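Local coordinates for Rho GTPase-activating protein 26 (Gallus gallus, PDB 1F7C), which stimulates GTP hydrolysis by the small GTPases RhoA and Cdc42 through the RhoGAP (BH) domain that this chain represents, at residues R67-K70 / L71-I74; G37-I40 / I41-I45; I137-L140 / V141-P145. One frame throughout, in Å; residues are numbered along the deposited sequence.

Each of the three contacts is local, its two segments being consecutive in sequence, so none closes a long loop and none nests in or crosses another. From the N terminus, contact 2 (37-45) comes first, on helix 35-51; contact 1 (67-74) follows on helix 65-76, the next helix in the chain; contact 3 (137-145) ends helix 130-141 and leads into helix 146-164. Contacts 1 and 2 are neighbours, with centres 13 Å apart, and both pack on helix 94-106. Contact 3 lies about 32 Å from contact 1, centre to centre, across the chain's centre. Helix 146-164, which begins just after contact 3, touches F38, I41 and I45 of contact 2.

Contact 1 of 3, residues R67-K70 / L71-I74; sequences RVQK and LLSI
A chi1 of 64° places OG of S73 between its own backbone N and carbonyl carbon, from where the hydroxyl turns back along the helix to K70. OG donates to K70 O at 2.7 Å, approaching from above the carbonyl plane, with a C=O...OG angle of 115°, and not on a lone pair. The same oxygen receives a weak bond from I74 N, and CG1 of I74 rests 3.2 Å from K70 O. Regular i to i+4 bonds run alongside: L72 N to V68 O is 2.9 Å with an N-H...O angle of 167°, and S73 N to Q69 O is equally straight.

On the buried side V68 and L72 lie side by side and point the same way. CG1 of V68, anti to its backbone N, meets CD1 of L72 at 4.2 Å. The same methyl of L72 lies 4.0 Å from OE1 of Q69. Both V68 and L72 also touch T103 of helix 94-106, while L71 meets I97 there and R67 forms a salt bridge with E93. The result is an amphipathic alpha-helix with a serine hydroxyl bonded back to an i-3 carbonyl, packed within the all-helical RhoGAP fold.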
loop_
_atom_site.group_PDB
_atom_site.type_symbol
_atom_site.label_atom_id
_atom_site.label_comp_id
_atom_site.label_asym_id
_atom_site.label_seq_id
_atom_site.Cartn_x
_atom_site.Cartn_y
_atom_site.Cartn_z
ATOM N N ARG A 67 -6.044 16.850 -12.001
ATOM C CA ARG A 67 -6.349 17.215 -10.627
ATOM C C ARG A 67 -5.409 16.530 -9.650
ATOM O O ARG A 67 -5.054 17.099 -8.619
ATOM C CB ARG A 67 -7.796 16.859 -10.287
ATOM C CG ARG A 67 -8.813 17.415 -11.262
ATOM C CD ARG A 67 -10.141 17.653 -10.578
ATOM N NE ARG A 67 -10.031 18.707 -9.574
ATOM C CZ ARG A 67 -11.028 19.106 -8.792
ATOM N NH1 ARG A 67 -12.227 18.540 -8.890
ATOM N NH2 ARG A 67 -10.827 20.082 -7.915
ATOM N N VAL A 68 -5.004 15.307 -9.977
ATOM C CA VAL A 68 -4.101 14.562 -9.111
ATOM C C VAL A 68 -2.799 15.333 -8.916
ATOM O O VAL A 68 -2.452 15.707 -7.790
ATOM C CB VAL A 68 -3.778 13.172 -9.702
ATOM C CG1 VAL A 68 -2.735 12.470 -8.847
ATOM C CG2 VAL A 68 -5.043 12.336 -9.774
ATOM N N GLN A 69 -2.093 15.575 -10.020
ATOM C CA GLN A 69 -0.824 16.302 -9.992
ATOM C C GLN A 69 -0.940 17.614 -9.226
ATOM O O GLN A 69 -0.011 18.020 -8.524
ATOM C CB GLN A 69 -0.345 16.598 -11.417
ATOM C CG GLN A 69 -0.033 15.372 -12.257
ATOM C CD GLN A 69 0.980 14.464 -11.595
ATOM O OE1 GLN A 69 1.917 14.931 -10.944
ATOM N NE2 GLN A 69 0.807 13.158 -11.766
ATOM N N LYS A 70 -2.084 18.274 -9.366
ATOM C CA LYS A 70 -2.308 19.546 -8.695
ATOM C C LYS A 70 -2.409 19.389 -7.183
ATOM O O LYS A 70 -1.942 20.247 -6.435
ATOM C CB LYS A 70 -3.573 20.219 -9.237
ATOM C CG LYS A 70 -3.787 21.618 -8.685
ATOM C CD LYS A 70 -4.989 22.302 -9.311
ATOM C CE LYS A 70 -5.204 23.684 -8.705
ATOM N NZ LYS A 70 -6.394 24.363 -9.289
ATOM N N LEU A 71 -3.025 18.300 -6.731
ATOM C CA LEU A 71 -3.150 18.056 -5.298
ATOM C C LEU A 71 -1.768 17.705 -4.764
ATOM O O LEU A 71 -1.366 18.165 -3.692
ATOM C CB LEU A 71 -4.131 16.907 -5.026
ATOM C CG LEU A 71 -4.211 16.371 -3.587
ATOM C CD1 LEU A 71 -4.515 17.500 -2.619
ATOM C CD2 LEU A 71 -5.278 15.295 -3.500
ATOM N N LEU A 72 -1.041 16.896 -5.528
ATOM C CA LEU A 72 0.305 16.491 -5.145
ATOM C C LEU A 72 1.197 17.704 -4.913
ATOM O O LEU A 72 1.815 17.836 -3.854
ATOM C CB LEU A 72 0.918 15.593 -6.224
ATOM C CG LEU A 72 0.456 14.137 -6.180
ATOM C CD1 LEU A 72 1.050 13.352 -7.334
ATOM C CD2 LEU A 72 0.887 13.531 -4.855
ATOM N N SER A 73 1.250 18.595 -5.898
ATOM C CA SER A 73 2.072 19.799 -5.799
ATOM C C SER A 73 1.754 20.597 -4.538
ATOM O O SER A 73 2.627 21.254 -3.975
ATOM C CB SER A 73 1.871 20.680 -7.033
ATOM O OG SER A 73 0.536 21.145 -7.114
ATOM N N ILE A 74 0.505 20.539 -4.090
ATOM C CA ILE A 74 0.114 21.260 -2.887
ATOM C C ILE A 74 0.525 20.488 -1.638
ATOM O O ILE A 74 0.777 21.078 -0.584
ATOM C CB ILE A 74 -1.408 21.493 -2.840
ATOM C CG1 ILE A 74 -1.841 22.323 -4.047
ATOM C CG2 ILE A 74 -1.790 22.203 -1.543
ATOM C CD1 ILE A 74 -3.325 22.627 -4.079
#

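Contact 2 of 3, residues G37-I40 / I41-I45; sequences GFSI and IKKCI
Two lysines, K42 and K43, fold back along the helix against the residues four positions earlier, F38 and S39. In K43 the chain runs over the preceding turn, with CG 3.1 Å from S39 O and CE 3.2 Å from S39 OG. The serine meets it because its OG stands anti to the backbone N (chi1 170°) and thus beside the carbonyl carbon, on the side of the following turn. The contact is made by methylenes; a bend at chi4, about CD-CE, then directs NZ to a weak hydrogen bond with the backbone oxygen of T86.

K42 repeats this approach one residue back but bends sooner, at chi3 (-66°). That kink returns CE to 3.2 Å from F38 O, while the same carbon is 4.4 Å from CB of F38. The phenylalanine ring itself leads away from the lysine and meets Q150 and M151 of helix 146-164.

The pair I40 and C44 touches more loosely, CG2 of I40 lying 4.4 Å from SG. I40 also packs on L75 and M76 of helix 65-76, whereas I41 and C44 meet L101 of helix 94-106.

Under these side chains the backbone is regular: four successive i to i+4 bonds join the segments, from I41 N to G37 O (3.0 Å, N-H...O angle 169°) through C44 N to I40 O. Evenly spaced bonds, lysines on one side and aliphatic residues packed against neighbouring helices mark an amphipathic alpha-helix of the helical RhoGAP bundle.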
loop_
_atom_site.group_PDB
_atom_site.type_symbol
_atom_site.label_atom_id
_atom_site.label_comp_id
_atom_site.label_asym_id
_atom_site.label_seq_id
_atom_site.Cartn_x
_atom_site.Cartn_y
_atom_site.Cartn_z
ATOM N N GLY A 37 6.623 12.803 2.934
ATOM C CA GLY A 37 5.999 11.584 2.455
ATOM C C GLY A 37 4.992 11.019 3.450
ATOM O O GLY A 37 3.861 10.721 3.075
ATOM N N PHE A 38 5.391 10.862 4.711
ATOM C CA PHE A 38 4.478 10.347 5.727
ATOM C C PHE A 38 3.297 11.291 5.903
ATOM O O PHE A 38 2.204 10.865 6.261
ATOM C CB PHE A 38 5.177 10.184 7.073
ATOM C CG PHE A 38 6.059 8.975 7.155
ATOM C CD1 PHE A 38 7.312 8.961 6.544
ATOM C CD2 PHE A 38 5.638 7.842 7.844
ATOM C CE1 PHE A 38 8.134 7.833 6.622
ATOM C CE2 PHE A 38 6.452 6.709 7.927
ATOM C CZ PHE A 38 7.703 6.706 7.314
ATOM N N SER A 39 3.532 12.575 5.665
ATOM C CA SER A 39 2.497 13.588 5.774
ATOM C C SER A 39 1.454 13.339 4.681
ATOM O O SER A 39 0.250 13.320 4.933
ATOM C CB SER A 39 3.123 14.973 5.599
ATOM O OG SER A 39 2.135 15.981 5.469
ATOM N N ILE A 40 1.939 13.140 3.464
ATOM C CA ILE A 40 1.077 12.879 2.323
ATOM C C ILE A 40 0.237 11.624 2.546
ATOM O O ILE A 40 -0.972 11.633 2.328
ATOM C CB ILE A 40 1.924 12.717 1.038
ATOM C CG1 ILE A 40 2.591 14.056 0.699
ATOM C CG2 ILE A 40 1.057 12.227 -0.115
ATOM C CD1 ILE A 40 3.335 14.058 -0.620
ATOM N N ILE A 41 0.877 10.548 2.983
ATOM C CA ILE A 41 0.174 9.304 3.234
ATOM C C ILE A 41 -0.899 9.448 4.311
ATOM O O ILE A 41 -2.024 8.982 4.133
ATOM C CB ILE A 41 1.148 8.199 3.652
ATOM C CG1 ILE A 41 2.043 7.838 2.472
ATOM C CG2 ILE A 41 0.378 6.971 4.130
ATOM C CD1 ILE A 41 1.290 7.246 1.311
ATOM N N LYS A 42 -0.549 10.086 5.423
ATOM C CA LYS A 42 -1.495 10.282 6.513
ATOM C C LYS A 42 -2.688 11.155 6.117
ATOM O O LYS A 42 -3.820 10.857 6.472
ATOM C CB LYS A 42 -0.789 10.885 7.730
ATOM C CG LYS A 42 0.133 9.911 8.425
ATOM C CD LYS A 42 0.768 10.499 9.680
ATOM C CE LYS A 42 1.719 11.635 9.356
ATOM N NZ LYS A 42 2.462 12.083 10.574
ATOM N N LYS A 43 -2.432 12.233 5.384
ATOM C CA LYS A 43 -3.504 13.112 4.956
ATOM C C LYS A 43 -4.450 12.370 4.019
ATOM O O LYS A 43 -5.665 12.576 4.061
ATOM C CB LYS A 43 -2.940 14.337 4.243
ATOM C CG LYS A 43 -2.126 15.277 5.113
ATOM C CD LYS A 43 -1.584 16.433 4.265
ATOM C CE LYS A 43 -0.678 17.367 5.065
ATOM N NZ LYS A 43 -1.379 18.021 6.209
ATOM N N CYS A 44 -3.895 11.505 3.174
ATOM C CA CYS A 44 -4.704 10.746 2.232
ATOM C C CYS A 44 -5.471 9.624 2.914
ATOM O O CYS A 44 -6.631 9.365 2.588
ATOM C CB CYS A 44 -3.833 10.170 1.121
ATOM S SG CYS A 44 -3.245 11.381 -0.072
ATOM N N ILE A 45 -4.826 8.958 3.862
ATOM C CA ILE A 45 -5.476 7.867 4.575
ATOM C C ILE A 45 -6.660 8.410 5.354
ATOM O O ILE A 45 -7.757 7.858 5.310
ATOM C CB ILE A 45 -4.515 7.177 5.570
ATOM C CG1 ILE A 45 -3.452 6.392 4.810
ATOM C CG2 ILE A 45 -5.282 6.263 6.498
ATOM C CD1 ILE A 45 -3.994 5.661 3.634
#

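Contact 3 of 3, residues I137-L140 / V141-P145; sequences IHSL and VHRLP
The carbonyl oxygen of H138 takes two backbone donors: H142 N at 3.3 Å with an N-H...O angle of 151°, and V141 N in a weak, more bent bond. This is the last turn of helix 130-141 of the RhoGAP fold, which leads through a type I beta turn, V141 to L144, to helix 146-164. V141 N has a shorter bond of 2.9 Å to I137 O, and R143 N reaches L140 O from above its carbonyl plane.

With CG anti to the backbone N (chi1 -177°), the H138 imidazole stands beside that of H142. The rings meet obliquely, their planes at 77° and centroids 5.2 Å apart, and both also touch P220. NE2 of H138 hydrogen-bonds the backbone oxygen of T218, joining this helix end to the C-terminal segment. An alanine at H138 would remove that donor and is likely to leave T218 O without this mate and the H142 ring with a gap beside it.

Apolar contact continues on another side of the helix, where I137 and V141 both touch L208. R143 bends back over the last turn, and S139 O lies at the edge of its guanidinium, in plane, 3.6 Å from NE.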
loop_
_atom_site.group_PDB
_atom_site.type_symbol
_atom_site.label_atom_id
_atom_site.label_comp_id
_atom_site.label_asym_id
_atom_site.label_seq_id
_atom_site.Cartn_x
_atom_site.Cartn_y
_atom_site.Cartn_z
ATOM N N ILE A 137 7.453 -13.845 5.947
ATOM C CA ILE A 137 7.133 -12.480 5.580
ATOM C C ILE A 137 7.217 -11.609 6.826
ATOM O O ILE A 137 7.720 -10.486 6.776
ATOM C CB ILE A 137 5.730 -12.418 4.927
ATOM C CG1 ILE A 137 5.813 -13.067 3.540
ATOM C CG2 ILE A 137 5.240 -10.973 4.829
ATOM C CD1 ILE A 137 4.508 -13.194 2.795
ATOM N N HIS A 138 6.745 -12.140 7.950
ATOM C CA HIS A 138 6.784 -11.412 9.212
ATOM C C HIS A 138 8.235 -11.041 9.528
ATOM O O HIS A 138 8.548 -9.887 9.812
ATOM C CB HIS A 138 6.214 -12.274 10.343
ATOM C CG HIS A 138 6.154 -11.577 11.667
ATOM N ND1 HIS A 138 5.834 -12.229 12.837
ATOM C CD2 HIS A 138 6.354 -10.279 12.004
ATOM C CE1 HIS A 138 5.840 -11.366 13.837
ATOM N NE2 HIS A 138 6.152 -10.176 13.359
ATOM N N SER A 139 9.111 -12.036 9.478
ATOM C CA SER A 139 10.528 -11.830 9.730
ATOM C C SER A 139 11.147 -10.853 8.723
ATOM O O SER A 139 11.984 -10.017 9.082
ATOM C CB SER A 139 11.262 -13.164 9.656
ATOM O OG SER A 139 12.656 -12.938 9.634
ATOM N N LEU A 140 10.740 -10.961 7.463
ATOM C CA LEU A 140 11.259 -10.072 6.426
ATOM C C LEU A 140 10.844 -8.621 6.648
ATOM O O LEU A 140 11.602 -7.703 6.345
ATOM C CB LEU A 140 10.794 -10.533 5.038
ATOM C CG LEU A 140 11.497 -11.786 4.501
ATOM C CD1 LEU A 140 10.816 -12.251 3.221
ATOM C CD2 LEU A 140 12.967 -11.479 4.236
ATOM N N VAL A 141 9.642 -8.407 7.171
ATOM C CA VAL A 141 9.176 -7.053 7.414
ATOM C C VAL A 141 9.980 -6.386 8.515
ATOM O O VAL A 141 10.246 -5.185 8.454
ATOM C CB VAL A 141 7.675 -7.018 7.802
ATOM C CG1 VAL A 141 7.292 -5.618 8.293
ATOM C CG2 VAL A 141 6.813 -7.417 6.603
ATOM N N HIS A 142 10.366 -7.155 9.524
ATOM C CA HIS A 142 11.125 -6.590 10.630
ATOM C C HIS A 142 12.591 -6.333 10.326
ATOM O O HIS A 142 13.307 -5.755 11.142
ATOM C CB HIS A 142 10.972 -7.453 11.886
ATOM C CG HIS A 142 9.786 -7.070 12.708
ATOM N ND1 HIS A 142 8.491 -7.313 12.299
ATOM C CD2 HIS A 142 9.691 -6.354 13.854
ATOM C CE1 HIS A 142 7.652 -6.758 13.153
ATOM N NE2 HIS A 142 8.353 -6.169 14.106
ATOM N N ARG A 143 13.022 -6.745 9.141
ATOM C CA ARG A 143 14.385 -6.521 8.729
ATOM C C ARG A 143 14.502 -5.275 7.850
ATOM O O ARG A 143 15.603 -4.802 7.574
ATOM C CB ARG A 143 14.918 -7.774 8.033
ATOM C CG ARG A 143 15.084 -8.920 9.026
ATOM C CD ARG A 143 15.911 -10.048 8.472
ATOM N NE ARG A 143 15.145 -10.930 7.606
ATOM C CZ ARG A 143 15.693 -11.803 6.767
ATOM N NH1 ARG A 143 17.015 -11.903 6.677
ATOM N NH2 ARG A 143 14.920 -12.586 6.028
ATOM N N LEU A 144 13.363 -4.729 7.437
ATOM C CA LEU A 144 13.351 -3.525 6.612
ATOM C C LEU A 144 13.732 -2.310 7.440
ATOM O O LEU A 144 13.581 -2.306 8.646
ATOM C CB LEU A 144 11.953 -3.261 6.043
ATOM C CG LEU A 144 11.323 -4.237 5.054
ATOM C CD1 LEU A 144 9.876 -3.830 4.795
ATOM C CD2 LEU A 144 12.119 -4.241 3.766
ATOM N N PRO A 145 14.252 -1.263 6.796
ATOM C CA PRO A 145 14.613 -0.062 7.562
ATOM C C PRO A 145 13.314 0.520 8.161
ATOM O O PRO A 145 12.242 0.448 7.549
ATOM C CB PRO A 145 15.205 0.871 6.502
ATOM C CG PRO A 145 15.729 -0.078 5.448
ATOM C CD PRO A 145 14.697 -1.175 5.392
#